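Local coordinates for protein putative retaining b-glycosidase (Saccharophagus degradans, PDB 5A95) that probably hydrolyses mixed-linkage beta-glucans as a family 5 retaining glycoside hydrolase, its quaternary structure dictating specificity, at residues T67-L79 against V325-S337. The protein carries 1 engineered substitution. Residues are numbered along the deposited sequence; the frame is centred on the assembly and turned at random.
Sequences TFRGVNIADTGKL and VSYTVWVFDPDWS. With BGC (beta-D-glucopyranose), chain D; BGC (beta-D-glucopyranose), chain B; BGC (beta-D-glucopyranose), chain C.
With CG anti to the backbone N (chi1 -179°) and a bend at chi2, K78 runs past the W336 ring and sets NZ between two carboxylates. In this family 5 (beta/alpha)8 barrel the parallel strands 69-72 and 326-329 close the cylinder, and the loop after 326-329 brings W330, D335, W336 and S337 to the glycan pocket. V329 O holds N72 twice: backbone N approaches nearly along the C=O axis at 2.8 Å, while ND2 comes from above the carbonyl plane. N72 OD1 also bonds R103. The N72 amide crosses W330, N72 CG 3.3 Å from W330 CE3, the planes 61° apart. A cis peptide joins W330 to V331; the chain then returns to N72 O through F332 N. W336 is sandwiched: A74 CB sits over one face, 3.9 Å from the six-membered ring centroid in a CH-pi contact, with K78 CE on the same side, and C4 of the chain D glucose covers the opposite face. Were W336 an alanine, that sugar would probably lose its stacking platform and A74 and the K78 chain their cover. W32 of the second subunit meets W336 edge-to-face. D333 OD2 accepts from D335 N, an Asx turn, and from W336 N, making an Asx motif; D333 OD1 offers its syn lone pair to K78 NZ at 2.8 Å, and D335 OD2 takes the same ammonium at 2.8 Å through its anti lone pair.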
loop_
_atom_site.group_PDB
_atom_site.type_symbol
_atom_site.label_atom_id
_atom_site.label_comp_id
_atom_site.label_asym_id
_atom_site.label_seq_id
_atom_site.Cartn_x
_atom_site.Cartn_y
_atom_site.Cartn_z
ATOM N N THR A 67 8.939 -35.847 -13.356
ATOM C CA THR A 67 9.809 -34.706 -13.683
ATOM C C THR A 67 9.056 -33.761 -14.591
ATOM O O THR A 67 8.593 -34.167 -15.642
ATOM C CB THR A 67 11.098 -35.222 -14.397
ATOM O OG1 THR A 67 11.701 -36.250 -13.580
ATOM C CG2 THR A 67 12.078 -34.123 -14.618
ATOM N N PHE A 68 8.910 -32.499 -14.185
ATOM C CA PHE A 68 8.355 -31.490 -15.104
ATOM C C PHE A 68 9.429 -31.208 -16.171
ATOM O O PHE A 68 10.589 -30.937 -15.833
ATOM C CB PHE A 68 8.000 -30.177 -14.385
ATOM C CG PHE A 68 6.947 -30.301 -13.313
ATOM C CD1 PHE A 68 5.609 -30.192 -13.628
ATOM C CD2 PHE A 68 7.285 -30.546 -11.995
ATOM C CE1 PHE A 68 4.633 -30.313 -12.677
ATOM C CE2 PHE A 68 6.303 -30.636 -11.022
ATOM C CZ PHE A 68 4.980 -30.551 -11.361
ATOM N N ARG A 69 9.041 -31.297 -17.436
ATOM C CA ARG A 69 9.923 -31.070 -18.566
ATOM C C ARG A 69 9.095 -30.326 -19.593
ATOM O O ARG A 69 8.139 -30.858 -20.169
ATOM C CB ARG A 69 10.425 -32.389 -19.195
ATOM C CG ARG A 69 11.255 -33.286 -18.285
ATOM C CD ARG A 69 11.718 -34.565 -19.010
ATOM N NE ARG A 69 10.556 -35.285 -19.537
ATOM C CZ ARG A 69 9.903 -36.263 -18.933
ATOM N NH1 ARG A 69 10.308 -36.736 -17.752
ATOM N NH2 ARG A 69 8.827 -36.764 -19.521
ATOM N N GLY A 70 9.454 -29.079 -19.859
ATOM C CA GLY A 70 8.685 -28.313 -20.831
ATOM C C GLY A 70 9.236 -26.946 -21.110
ATOM O O GLY A 70 10.452 -26.736 -21.097
ATOM N N VAL A 71 8.321 -26.015 -21.370
ATOM C CA VAL A 71 8.679 -24.695 -21.840
ATOM C C VAL A 71 7.802 -23.630 -21.190
ATOM O O VAL A 71 6.678 -23.902 -20.764
ATOM C CB VAL A 71 8.548 -24.551 -23.372
ATOM C CG1 VAL A 71 9.347 -25.622 -24.084
ATOM C CG2 VAL A 71 7.100 -24.623 -23.827
ATOM N N ASN A 72 8.348 -22.413 -21.140
ATOM C CA ASN A 72 7.571 -21.188 -21.037
ATOM C C ASN A 72 6.962 -20.846 -22.372
ATOM O O ASN A 72 7.600 -21.040 -23.416
ATOM C CB ASN A 72 8.498 -20.032 -20.657
ATOM C CG ASN A 72 8.926 -20.075 -19.217
ATOM O OD1 ASN A 72 8.235 -19.524 -18.370
ATOM N ND2 ASN A 72 10.029 -20.755 -18.923
ATOM N N ILE A 73 5.773 -20.257 -22.331
ATOM C CA ILE A 73 5.250 -19.473 -23.431
ATOM C C ILE A 73 5.159 -18.044 -22.923
ATOM O O ILE A 73 5.437 -17.773 -21.740
ATOM C CB ILE A 73 3.901 -19.999 -23.939
ATOM C CG1 ILE A 73 2.852 -20.017 -22.823
ATOM C CG2 ILE A 73 4.078 -21.380 -24.578
ATOM C CD1 ILE A 73 1.457 -20.389 -23.294
ATOM N N ALA A 74 4.847 -17.111 -23.810
ATOM C CA ALA A 74 4.726 -15.716 -23.409
ATOM C C ALA A 74 3.472 -15.469 -22.556
ATOM O O ALA A 74 2.579 -16.309 -22.452
ATOM C CB ALA A 74 4.738 -14.782 -24.632
ATOM N N ASP A 75 3.408 -14.273 -21.966
ATOM C CA ASP A 75 2.215 -13.838 -21.251
ATOM C C ASP A 75 0.969 -13.941 -22.147
ATOM O O ASP A 75 1.010 -13.644 -23.339
ATOM C CB ASP A 75 2.403 -12.387 -20.783
ATOM C CG ASP A 75 1.186 -11.818 -20.120
ATOM O OD1 ASP A 75 0.355 -11.224 -20.840
ATOM O OD2 ASP A 75 1.081 -11.898 -18.872
ATOM N N THR A 76 -0.139 -14.330 -21.532
ATOM C CA THR A 76 -1.399 -14.538 -22.229
ATOM C C THR A 76 -1.812 -13.304 -23.012
ATOM O O THR A 76 -2.256 -13.409 -24.143
ATOM C CB THR A 76 -2.489 -14.907 -21.190
ATOM O OG1 THR A 76 -2.121 -16.119 -20.515
ATOM C CG2 THR A 76 -3.844 -15.074 -21.825
ATOM N N GLY A 77 -1.693 -12.133 -22.395
ATOM C CA GLY A 77 -2.062 -10.892 -23.054
ATOM C C GLY A 77 -1.202 -10.585 -24.278
ATOM O O GLY A 77 -1.681 -10.071 -25.279
ATOM N N LYS A 78 0.099 -10.855 -24.186
ATOM C CA LYS A 78 0.996 -10.668 -25.316
ATOM C C LYS A 78 0.496 -11.530 -26.464
ATOM O O LYS A 78 0.395 -11.074 -27.594
ATOM C CB LYS A 78 2.437 -11.029 -24.914
ATOM C CG LYS A 78 3.489 -10.847 -26.007
ATOM C CD LYS A 78 3.591 -12.058 -26.924
ATOM C CE LYS A 78 4.780 -11.902 -27.860
ATOM N NZ LYS A 78 4.830 -12.954 -28.893
ATOM N N LEU A 79 0.216 -12.797 -26.181
ATOM C CA LEU A 79 -0.246 -13.727 -27.204
ATOM C C LEU A 79 -1.606 -13.335 -27.787
ATOM O O LEU A 79 -1.791 -13.354 -29.026
ATOM C CB LEU A 79 -0.242 -15.142 -26.652
ATOM C CG LEU A 79 1.169 -15.708 -26.405
ATOM C CD1 LEU A 79 1.072 -16.979 -25.579
ATOM C CD2 LEU A 79 1.897 -15.951 -27.722
ATOM N N VAL A 325 16.595 -32.876 -11.752
ATOM C CA VAL A 325 15.985 -31.549 -11.712
ATOM C C VAL A 325 14.973 -31.389 -12.848
ATOM O O VAL A 325 15.226 -31.775 -13.981
ATOM C CB VAL A 325 17.104 -30.487 -11.743
ATOM C CG1 VAL A 325 16.563 -29.099 -12.029
ATOM C CG2 VAL A 325 17.840 -30.484 -10.393
ATOM N N SER A 326 13.814 -30.815 -12.514
ATOM C CA SER A 326 12.784 -30.464 -13.488
ATOM C C SER A 326 13.111 -29.129 -14.156
ATOM O O SER A 326 13.926 -28.356 -13.641
ATOM C CB SER A 326 11.458 -30.366 -12.764
ATOM O OG SER A 326 10.990 -31.622 -12.304
ATOM N N TYR A 327 12.499 -28.849 -15.296
ATOM C CA TYR A 327 12.836 -27.628 -16.017
ATOM C C TYR A 327 11.768 -27.188 -17.004
ATOM O O TYR A 327 11.059 -27.987 -17.582
ATOM C CB TYR A 327 14.178 -27.766 -16.758
ATOM C CG TYR A 327 14.238 -28.910 -17.725
ATOM C CD1 TYR A 327 13.823 -28.762 -19.038
ATOM C CD2 TYR A 327 14.671 -30.154 -17.322
ATOM C CE1 TYR A 327 13.885 -29.818 -19.934
ATOM C CE2 TYR A 327 14.739 -31.214 -18.205
ATOM C CZ TYR A 327 14.331 -31.048 -19.508
ATOM O OH TYR A 327 14.369 -32.108 -20.412
ATOM N N THR A 328 11.719 -25.868 -17.211
ATOM C CA THR A 328 10.950 -25.265 -18.278
ATOM C C THR A 328 11.807 -24.214 -18.984
ATOM O O THR A 328 12.152 -23.176 -18.416
ATOM C CB THR A 328 9.631 -24.644 -17.809
ATOM O OG1 THR A 328 9.825 -23.736 -16.734
ATOM C CG2 THR A 328 8.648 -25.705 -17.372
ATOM N N VAL A 329 12.146 -24.471 -20.251
ATOM C CA VAL A 329 13.037 -23.626 -21.011
ATOM C C VAL A 329 12.347 -22.275 -21.288
ATOM O O VAL A 329 11.128 -22.213 -21.512
ATOM C CB VAL A 329 13.380 -24.295 -22.357
ATOM C CG1 VAL A 329 14.338 -23.460 -23.195
ATOM C CG2 VAL A 329 13.987 -25.671 -22.125
ATOM N N TRP A 330 13.143 -21.208 -21.311
ATOM C CA TRP A 330 12.678 -19.869 -21.684
ATOM C C TRP A 330 13.254 -19.543 -23.071
ATOM O O TRP A 330 14.466 -19.550 -23.209
ATOM C CB TRP A 330 13.164 -18.819 -20.636
ATOM C CG TRP A 330 12.721 -17.412 -20.940
ATOM C CD1 TRP A 330 13.321 -16.538 -21.798
ATOM C CD2 TRP A 330 11.534 -16.769 -20.480
ATOM N NE1 TRP A 330 12.611 -15.362 -21.851
ATOM C CE2 TRP A 330 11.501 -15.480 -21.057
ATOM C CE3 TRP A 330 10.503 -17.151 -19.617
ATOM C CZ2 TRP A 330 10.464 -14.576 -20.815
ATOM C CZ3 TRP A 330 9.480 -16.269 -19.374
ATOM C CH2 TRP A 330 9.470 -14.976 -19.955
ATOM N N VAL A 331 12.433 -19.224 -24.084
ATOM C CA VAL A 331 10.961 -19.181 -24.058
ATOM C C VAL A 331 10.445 -19.617 -25.436
ATOM O O VAL A 331 11.081 -19.320 -26.455
ATOM C CB VAL A 331 10.455 -17.757 -23.703
ATOM C CG1 VAL A 331 11.023 -16.718 -24.644
ATOM C CG2 VAL A 331 8.935 -17.687 -23.663
ATOM N N PHE A 332 9.315 -20.315 -25.467
ATOM C CA PHE A 332 8.721 -20.789 -26.706
ATOM C C PHE A 332 7.853 -19.670 -27.276
ATOM O O PHE A 332 6.647 -19.661 -27.139
ATOM C CB PHE A 332 7.933 -22.068 -26.454
ATOM C CG PHE A 332 7.590 -22.808 -27.708
ATOM C CD1 PHE A 332 8.503 -23.703 -28.252
ATOM C CD2 PHE A 332 6.358 -22.656 -28.329
ATOM C CE1 PHE A 332 8.189 -24.421 -29.391
ATOM C CE2 PHE A 332 6.045 -23.385 -29.472
ATOM C CZ PHE A 332 6.973 -24.247 -30.005
ATOM N N ASP A 333 8.542 -18.734 -27.920
ATOM C CA ASP A 333 7.984 -17.528 -28.497
ATOM C C ASP A 333 8.982 -17.046 -29.526
ATOM O O ASP A 333 10.183 -17.187 -29.302
ATOM C CB ASP A 333 7.835 -16.451 -27.402
ATOM C CG ASP A 333 7.000 -15.290 -27.857
ATOM O OD1 ASP A 333 5.763 -15.450 -27.909
ATOM O OD2 ASP A 333 7.567 -14.222 -28.216
ATOM N N PRO A 334 8.515 -16.462 -30.656
ATOM C CA PRO A 334 9.464 -15.930 -31.648
ATOM C C PRO A 334 9.933 -14.496 -31.384
ATOM O O PRO A 334 10.819 -14.012 -32.077
ATOM C CB PRO A 334 8.667 -15.997 -32.962
ATOM C CG PRO A 334 7.263 -15.788 -32.537
ATOM C CD PRO A 334 7.133 -16.420 -31.173
ATOM N N ASP A 335 9.330 -13.811 -30.420
ATOM C CA ASP A 335 9.623 -12.406 -30.143
ATOM C C ASP A 335 10.433 -12.195 -28.881
ATOM O O ASP A 335 11.432 -11.474 -28.887
ATOM C CB ASP A 335 8.328 -11.578 -30.056
ATOM C CG ASP A 335 7.476 -11.720 -31.272
ATOM O OD1 ASP A 335 8.015 -11.510 -32.360
ATOM O OD2 ASP A 335 6.283 -12.043 -31.158
ATOM N N TRP A 336 10.012 -12.819 -27.785
ATOM C CA TRP A 336 10.695 -12.724 -26.517
ATOM C C TRP A 336 11.908 -13.649 -26.524
ATOM O O TRP A 336 11.819 -14.778 -26.984
ATOM C CB TRP A 336 9.731 -13.137 -25.407
ATOM C CG TRP A 336 8.690 -12.139 -25.098
ATOM C CD1 TRP A 336 8.399 -10.988 -25.795
ATOM C CD2 TRP A 336 7.815 -12.169 -23.980
ATOM N NE1 TRP A 336 7.381 -10.301 -25.151
ATOM C CE2 TRP A 336 6.994 -11.016 -24.047
ATOM C CE3 TRP A 336 7.627 -13.078 -22.926
ATOM C CZ2 TRP A 336 6.022 -10.736 -23.091
ATOM C CZ3 TRP A 336 6.658 -12.780 -21.956
ATOM C CH2 TRP A 336 5.873 -11.628 -22.050
ATOM N N SER A 337 13.018 -13.164 -25.988
ATOM C CA SER A 337 14.294 -13.854 -26.116
ATOM C C SER A 337 14.859 -14.305 -24.757
ATOM O O SER A 337 14.501 -13.761 -23.716
ATOM C CB SER A 337 15.302 -12.935 -26.800
ATOM O OG SER A 337 15.551 -11.795 -26.012
HETATM C C2 BGC D . 12.472 -11.085 -22.934
HETATM C C3 BGC D . 11.878 -9.770 -23.405
HETATM C C4 BGC D . 10.478 -9.579 -22.865
HETATM C C5 BGC D . 10.451 -9.772 -21.349
HETATM C C6 BGC D . 9.060 -9.824 -20.772
HETATM C C1 BGC D . 12.411 -11.084 -21.416
HETATM O O2 BGC D . 13.814 -11.145 -23.413
HETATM O O3 BGC D . 11.818 -9.789 -24.837
HETATM O O4 BGC D . 10.046 -8.255 -23.162
HETATM O O5 BGC D . 11.057 -11.006 -21.012
HETATM O O6 BGC D . 9.134 -10.034 -19.366
HETATM C C2 BGC B . 13.227 -12.553 -17.127
HETATM C C3 BGC B . 12.509 -12.699 -18.467
HETATM C C4 BGC B . 13.423 -12.194 -19.590
HETATM C C5 BGC B . 14.755 -12.916 -19.532
HETATM C C6 BGC B . 15.698 -12.484 -20.629
HETATM C C1 BGC B . 14.683 -13.010 -17.146
HETATM O O1 BGC B . 15.449 -12.442 -16.114
HETATM O O2 BGC B . 12.457 -13.245 -16.076
HETATM O O3 BGC B . 11.230 -11.999 -18.359
HETATM O O4 BGC B . 12.899 -12.317 -20.921
HETATM O O5 BGC B . 15.356 -12.553 -18.293
HETATM O O6 BGC B . 16.949 -13.098 -20.312
HETATM C C2 BGC C . 12.810 -9.194 -26.942
HETATM C C3 BGC C . 13.716 -8.224 -27.671
HETATM C C4 BGC C . 13.325 -6.802 -27.342
HETATM C C5 BGC C . 13.357 -6.603 -25.840
HETATM C C6 BGC C . 12.922 -5.198 -25.439
HETATM C C1 BGC C . 12.772 -8.911 -25.464
HETATM O O2 BGC C . 13.280 -10.530 -27.170
HETATM O O3 BGC C . 13.566 -8.418 -29.075
HETATM O O4 BGC C . 14.226 -5.917 -28.013
HETATM O O5 BGC C . 12.448 -7.526 -25.231
HETATM O O6 BGC C . 11.553 -4.987 -25.835
HETATM O O HOH W 1 4.747 -17.686 -26.638
#